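Local coordinates for protein probable glutathione S-transferase (Bordetella bronchiseptica RB50, PDB 3H1N) that probably acts as a glutathione S-transferase, joining the thiol of glutathione to electrophilic substrates, at residues B[23-28]-B[49-54]; B[73-78]-B[85-90]. All blocks are in the same frame, centred on the assembly; numbering follows the deposited sequence.

Interaction 1: residues B[23-28]-B[49-54]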
loop_
_atom_site.group_PDB
_atom_site.type_symbol
_atom_site.label_atom_id
_atom_site.label_comp_id
_atom_site.label_asym_id
_atom_site.label_seq_id
_atom_site.Cartn_x
_atom_site.Cartn_y
_atom_site.Cartn_z
ATOM N N ASP B 23 -6.833 8.781 -19.452
ATOM C CA ASP B 23 -5.674 8.071 -19.996
ATOM C C ASP B 23 -5.034 7.165 -18.937
ATOM O O ASP B 23 -4.471 7.650 -17.939
ATOM C CB ASP B 23 -4.619 9.043 -20.543
ATOM C CG ASP B 23 -5.054 9.743 -21.818
ATOM O OD1 ASP B 23 -5.793 9.165 -22.640
ATOM O OD2 ASP B 23 -4.625 10.893 -22.010
ATOM N N LEU B 24 -5.119 5.861 -19.164
ATOM C CA LEU B 24 -4.448 4.878 -18.307
ATOM C C LEU B 24 -3.078 4.580 -18.885
ATOM O O LEU B 24 -2.966 4.226 -20.062
ATOM C CB LEU B 24 -5.259 3.580 -18.206
ATOM C CG LEU B 24 -4.626 2.414 -17.430
ATOM C CD1 LEU B 24 -4.342 2.823 -15.972
ATOM C CD2 LEU B 24 -5.499 1.136 -17.513
ATOM N N TRP B 25 -2.044 4.747 -18.060
ATOM C CA TRP B 25 -0.678 4.438 -18.463
ATOM C C TRP B 25 -0.147 3.259 -17.634
ATOM O O TRP B 25 0.090 3.392 -16.423
ATOM C CB TRP B 25 0.231 5.656 -18.272
ATOM C CG TRP B 25 -0.003 6.753 -19.266
ATOM C CD1 TRP B 25 -0.810 7.841 -19.109
ATOM C CD2 TRP B 25 0.561 6.855 -20.586
ATOM N NE1 TRP B 25 -0.769 8.627 -20.240
ATOM C CE2 TRP B 25 0.065 8.047 -21.161
ATOM C CE3 TRP B 25 1.437 6.055 -21.333
ATOM C CZ2 TRP B 25 0.416 8.464 -22.453
ATOM C CZ3 TRP B 25 1.797 6.473 -22.621
ATOM C CH2 TRP B 25 1.290 7.670 -23.159
ATOM N N TYR B 26 -0.003 2.104 -18.288
ATOM C CA TYR B 26 0.588 0.918 -17.660
ATOM C C TYR B 26 1.285 0.036 -18.694
ATOM O O TYR B 26 0.867 0.001 -19.858
ATOM C CB TYR B 26 -0.455 0.091 -16.870
ATOM C CG TYR B 26 0.220 -0.991 -16.062
ATOM C CD1 TYR B 26 1.020 -0.653 -14.970
ATOM C CD2 TYR B 26 0.129 -2.341 -16.426
ATOM C CE1 TYR B 26 1.701 -1.623 -14.237
ATOM C CE2 TYR B 26 0.813 -3.330 -15.691
ATOM C CZ TYR B 26 1.595 -2.954 -14.601
ATOM O OH TYR B 26 2.273 -3.884 -13.845
ATOM N N TRP B 27 2.327 -0.680 -18.253
ATOM C CA TRP B 27 3.092 -1.613 -19.107
ATOM C C TRP B 27 2.185 -2.491 -19.962
ATOM O O TRP B 27 1.179 -3.008 -19.475
ATOM C CB TRP B 27 4.005 -2.514 -18.256
ATOM C CG TRP B 27 4.914 -1.735 -17.341
ATOM C CD1 TRP B 27 4.820 -1.632 -15.987
ATOM C CD2 TRP B 27 6.039 -0.945 -17.735
ATOM N NE1 TRP B 27 5.828 -0.805 -15.504
ATOM C CE2 TRP B 27 6.586 -0.377 -16.562
ATOM C CE3 TRP B 27 6.640 -0.660 -18.968
ATOM C CZ2 TRP B 27 7.704 0.462 -16.589
ATOM C CZ3 TRP B 27 7.756 0.174 -18.991
ATOM C CH2 TRP B 27 8.272 0.724 -17.802
ATOM N N ASP B 28 2.543 -2.650 -21.229
ATOM C CA ASP B 28 1.884 -3.609 -22.117
ATOM C C ASP B 28 2.481 -4.987 -21.826
ATOM O O ASP B 28 3.531 -5.079 -21.195
ATOM C CB ASP B 28 2.132 -3.212 -23.581
ATOM C CG ASP B 28 1.180 -3.903 -24.574
ATOM O OD1 ASP B 28 0.308 -4.699 -24.170
ATOM O OD2 ASP B 28 1.308 -3.639 -25.784
ATOM N N ARG B 49 -8.436 5.309 -22.325
ATOM C CA ARG B 49 -7.532 4.845 -23.366
ATOM C C ARG B 49 -6.348 4.175 -22.692
ATOM O O ARG B 49 -5.729 4.755 -21.783
ATOM C CB ARG B 49 -7.082 6.000 -24.270
ATOM C CG ARG B 49 -8.255 6.830 -24.805
ATOM C CD ARG B 49 -7.873 7.811 -25.900
ATOM N NE ARG B 49 -8.464 9.140 -25.671
ATOM C CZ ARG B 49 -9.500 9.663 -26.338
ATOM N NH1 ARG B 49 -10.110 8.986 -27.311
ATOM N NH2 ARG B 49 -9.930 10.882 -26.023
ATOM N N ASP B 50 -6.066 2.944 -23.117
ATOM C CA ASP B 50 -4.913 2.181 -22.626
ATOM C C ASP B 50 -3.713 2.619 -23.462
ATOM O O ASP B 50 -3.314 1.946 -24.426
ATOM C CB ASP B 50 -5.178 0.675 -22.764
ATOM C CG ASP B 50 -4.466 -0.154 -21.696
ATOM O OD1 ASP B 50 -3.373 0.241 -21.237
ATOM O OD2 ASP B 50 -5.008 -1.220 -21.333
ATOM N N ARG B 51 -3.148 3.764 -23.081
ATOM C CA ARG B 51 -2.247 4.515 -23.951
ATOM C C ARG B 51 -0.986 3.766 -24.361
ATOM O O ARG B 51 -0.571 3.833 -25.519
ATOM C CB ARG B 51 -1.891 5.869 -23.324
ATOM C CG ARG B 51 -2.985 6.935 -23.453
ATOM C CD ARG B 51 -3.342 7.243 -24.912
ATOM N NE ARG B 51 -4.149 8.459 -25.030
ATOM C CZ ARG B 51 -4.688 8.922 -26.159
ATOM N NH1 ARG B 51 -4.535 8.267 -27.310
ATOM N NH2 ARG B 51 -5.399 10.045 -26.134
ATOM N N ALA B 52 -0.405 3.028 -23.424
ATOM C CA ALA B 52 0.864 2.340 -23.659
ATOM C C ALA B 52 0.762 1.174 -24.645
ATOM O O ALA B 52 1.785 0.661 -25.117
ATOM C CB ALA B 52 1.487 1.890 -22.322
ATOM N N ARG B 53 -0.464 0.772 -24.969
ATOM C CA ARG B 53 -0.696 -0.306 -25.926
ATOM C C ARG B 53 -0.933 0.236 -27.340
ATOM O O ARG B 53 -0.965 -0.526 -28.311
ATOM C CB ARG B 53 -1.882 -1.171 -25.485
ATOM C CG ARG B 53 -1.747 -1.739 -24.067
ATOM C CD ARG B 53 -2.852 -2.721 -23.768
ATOM N NE ARG B 53 -2.766 -3.299 -22.430
ATOM C CZ ARG B 53 -3.558 -4.279 -22.003
ATOM N NH1 ARG B 53 -4.493 -4.780 -22.812
ATOM N NH2 ARG B 53 -3.429 -4.746 -20.776
ATOM N N GLU B 54 -1.101 1.552 -27.450
ATOM C CA GLU B 54 -1.381 2.189 -28.735
ATOM C C GLU B 54 -0.068 2.446 -29.479
ATOM O O GLU B 54 0.911 2.866 -28.860
ATOM C CB GLU B 54 -2.154 3.497 -28.533
ATOM C CG GLU B 54 -3.450 3.336 -27.732
ATOM C CD GLU B 54 -4.257 4.622 -27.641
ATOM O OE1 GLU B 54 -3.742 5.692 -28.021
ATOM O OE2 GLU B 54 -5.417 4.561 -27.188
HETATM O O HOH W 1 -7.929 11.034 -23.466
HETATM O O HOH W 2 -1.455 2.177 -20.815
HETATM O O HOH W 3 -1.436 -1.530 -20.627
HETATM O O HOH W 4 -1.205 -4.211 -19.050
HETATM O O HOH W 5 -0.105 -3.256 -27.950
#
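Arg51 runs from the face of the Trp25 ring past Asp23 to Glu54. Its CB sits over the six-membered ring of Trp25, 3.5 Å from the centroid and 7° off the normal, a CH-pi contact. CG, still near the indole rim, and CD pass beside Asp23 OD1, the chain bending at chi2 (-60°). NE then gives a hydrogen bond to Asp23 OD1, 3.0 Å, within a salt bridge; the bond is bent (139° at the hydrogen), and OD1 is met from above the carboxylate plane. At the tip NH1 makes a salt-bridging hydrogen bond to Glu54 OE1, 2.8 Å, on its syn side and in the guanidinium plane. One face of this guanidinium is covered by Arg49 CD, while Arg49 NE reaches Asp23 OD1 through a water. Two carboxylates thus fix the guanidinium, one at NE and one at NH1.

The backbones pair as parallel strands: Leu24 N bonds Arg49 O at 2.9 Å, and Arg51 N bonds Leu24 O at 3.1 Å. Beyond them the chains part, and a water takes over, linking Leu24 O, Tyr26 N, Asp50 OD1 and Ala52 N. Ala52 CB packs against Tyr26 O, 3.2 Å away. Farther on, the carboxylate of Asp28 lies beside CG of Arg53, whose NH1 is bonded to the backbone oxygen of Arg234.

Strands 22-25 and 48-50 are the two strands of a beta-alpha-beta unit of the thioredoxin-like N-terminal domain. Its helix 34-43 packs on Leu24 and supplies Arg38 to Asp50, whereas helix 59-65 meets Trp25 through Met59 and Asp62.

Interaction 2: residues B[73-78]-B[85-90]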
loop_
_atom_site.group_PDB
_atom_site.type_symbol
_atom_site.label_atom_id
_atom_site.label_comp_id
_atom_site.label_asym_id
_atom_site.label_seq_id
_atom_site.Cartn_x
_atom_site.Cartn_y
_atom_site.Cartn_z
ATOM N N ALA B 73 5.930 5.245 -10.257
ATOM C CA ALA B 73 5.963 4.139 -11.212
ATOM C C ALA B 73 4.567 3.952 -11.757
ATOM O O ALA B 73 3.609 4.446 -11.167
ATOM C CB ALA B 73 6.420 2.855 -10.525
ATOM N N PRO B 74 4.442 3.232 -12.887
ATOM C CA PRO B 74 3.134 2.829 -13.400
ATOM C C PRO B 74 2.468 1.846 -12.441
ATOM O O PRO B 74 3.165 1.124 -11.732
ATOM C CB PRO B 74 3.476 2.119 -14.714
ATOM C CG PRO B 74 4.786 2.655 -15.128
ATOM C CD PRO B 74 5.527 2.864 -13.823
ATOM N N PRO B 75 1.124 1.786 -12.432
ATOM C CA PRO B 75 0.198 2.541 -13.285
ATOM C C PRO B 75 -0.061 3.964 -12.806
ATOM O O PRO B 75 0.085 4.267 -11.620
ATOM C CB PRO B 75 -1.091 1.738 -13.189
ATOM C CG PRO B 75 -1.047 1.150 -11.774
ATOM C CD PRO B 75 0.417 0.820 -11.561
ATOM N N TYR B 76 -0.427 4.827 -13.749
ATOM C CA TYR B 76 -0.970 6.137 -13.426
ATOM C C TYR B 76 -2.124 6.475 -14.375
ATOM O O TYR B 76 -2.253 5.906 -15.479
ATOM C CB TYR B 76 0.116 7.233 -13.354
ATOM C CG TYR B 76 0.881 7.456 -14.644
ATOM C CD1 TYR B 76 1.980 6.657 -14.971
ATOM C CD2 TYR B 76 0.517 8.472 -15.520
ATOM C CE1 TYR B 76 2.700 6.860 -16.168
ATOM C CE2 TYR B 76 1.218 8.690 -16.715
ATOM C CZ TYR B 76 2.310 7.874 -17.033
ATOM O OH TYR B 76 2.991 8.067 -18.215
ATOM N N LEU B 77 -3.010 7.308 -13.896
ATOM C CA LEU B 77 -4.214 7.701 -14.567
ATOM C C LEU B 77 -4.240 9.209 -14.700
ATOM O O LEU B 77 -4.129 9.915 -13.758
ATOM C CB LEU B 77 -5.444 7.229 -13.794
ATOM C CG LEU B 77 -6.788 7.324 -14.497
ATOM C CD1 LEU B 77 -6.960 6.265 -15.468
ATOM C CD2 LEU B 77 -7.927 7.423 -13.608
ATOM N N VAL B 78 -4.364 9.659 -15.912
ATOM C CA VAL B 78 -4.531 11.080 -16.190
ATOM C C VAL B 78 -6.024 11.328 -16.427
ATOM O O VAL B 78 -6.604 10.844 -17.403
ATOM C CB VAL B 78 -3.669 11.545 -17.385
ATOM C CG1 VAL B 78 -3.652 13.071 -17.464
ATOM C CG2 VAL B 78 -2.226 11.021 -17.228
ATOM N N ALA B 85 -1.333 8.386 -9.322
ATOM C CA ALA B 85 -0.574 7.130 -9.291
ATOM C C ALA B 85 -0.822 6.347 -8.000
ATOM O O ALA B 85 -1.456 6.863 -7.078
ATOM C CB ALA B 85 0.924 7.410 -9.489
ATOM N N GLN B 86 -0.261 5.135 -7.936
ATOM C CA GLN B 86 -0.568 4.109 -6.920
ATOM C C GLN B 86 -1.944 3.480 -7.185
ATOM O O GLN B 86 -2.980 4.171 -7.171
ATOM C CB GLN B 86 -0.434 4.631 -5.478
ATOM C CG GLN B 86 1.020 4.944 -5.018
ATOM C CD GLN B 86 1.775 3.681 -4.567
ATOM O OE1 GLN B 86 1.222 2.591 -4.576
ATOM N NE2 GLN B 86 3.030 3.839 -4.163
ATOM N N THR B 87 -1.939 2.172 -7.446
ATOM C CA THR B 87 -3.150 1.442 -7.815
ATOM C C THR B 87 -4.320 1.716 -6.866
ATOM O O THR B 87 -5.414 2.046 -7.327
ATOM C CB THR B 87 -2.890 -0.086 -7.936
ATOM O OG1 THR B 87 -1.818 -0.306 -8.859
ATOM C CG2 THR B 87 -4.148 -0.819 -8.430
ATOM N N ALA B 88 -4.083 1.597 -5.560
ATOM C CA ALA B 88 -5.123 1.845 -4.547
ATOM C C ALA B 88 -5.654 3.292 -4.565
ATOM O O ALA B 88 -6.839 3.530 -4.286
ATOM C CB ALA B 88 -4.595 1.493 -3.152
ATOM N N ASN B 89 -4.758 4.241 -4.845
ATOM C CA ASN B 89 -5.089 5.676 -4.943
ATOM C C ASN B 89 -5.941 5.964 -6.192
ATOM O O ASN B 89 -6.956 6.654 -6.103
ATOM C CB ASN B 89 -3.795 6.491 -4.965
ATOM C CG ASN B 89 -4.007 7.987 -4.701
ATOM O OD1 ASN B 89 -4.788 8.395 -3.842
ATOM N ND2 ASN B 89 -3.280 8.802 -5.440
ATOM N N ILE B 90 -5.542 5.423 -7.341
ATOM C CA ILE B 90 -6.346 5.538 -8.563
ATOM C C ILE B 90 -7.758 5.035 -8.271
ATOM O O ILE B 90 -8.737 5.723 -8.555
ATOM C CB ILE B 90 -5.697 4.802 -9.764
ATOM C CG1 ILE B 90 -4.344 5.459 -10.118
ATOM C CG2 ILE B 90 -6.644 4.788 -10.975
ATOM C CD1 ILE B 90 -3.454 4.578 -11.005
HETATM O O HOH W 6 1.505 3.629 -9.469
#
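Ile90 reaches from the first turn of its helix to strand 76-79 with both branches. CD1 lies 3.6 Å from Pro75 O and also touches Tyr76 CA. With CG1 beside the backbone N (chi1 -64°), CG2 stands anti to that N and rests 3.9 Å from Leu77 CB and equally near its CD2, the two side chains crossing at a slant. The Thr87 and Pro75 side chains cross at about a right angle, with Thr87 OG1 3.3 Å from Pro75 CG. Ala85 CB packs on Tyr76 CB, 4.0 Å away.

One water donates to Ala73 O and Pro75 O, and accepts from Gln86 N at 2.8 Å. It bridges the peptides flanking the Pro74-Pro75 bond, which is cis. A cis-proline ahead of this strand is a hallmark of the thioredoxin fold, and in glutathione S-transferases the loop before it borders the glutathione site. Gln86 is the N-cap of helix 87-97; Gln86-Thr87 resembles the Gln-Ser step that in relatives meets the glutamyl end of glutathione.

Around this shell, Tyr76 turns its ring away, with CG between the backbone N and the carbonyl carbon (chi1 61°); it packs on Met59 and Met63, and its OH bonds Asp62. Val37 of helix 34-43 packs on both Thr87 and Ile90. Asn89 ND2 bonds Ala85 O at 3.1 Å, nearly straight (155°), and also Leu109 O of the second subunit. From that subunit Gln113 holds Ala85 N, Asn112 meets Asn89 OD1, and Asp120 accepts from the side-chain NE2 of Gln86.

In the fold
Interactions 1 and 2 meet along neighbouring strands of one sheet, their centres about 12 Å apart. Two probable backbone hydrogen bonds join them: Trp25 N to Tyr76 O at 2.8 Å, and Val78 N to Asp23 O at 2.9 Å. Past the strand ends, Tyr26 CD1 packs 3.5 Å from Pro75 N, and Trp27 NE1 lies 3.6 Å from Pro74 CG, so the loop after strand 22-25 leans on the cis-proline turn. In relatives that loop and turn flank the glutathione pocket, which is consistent with a similar site here. Residues 49-54 leave one outermost strand (48-50), and 85-90 leave the other (82-85), where they meet the second subunit.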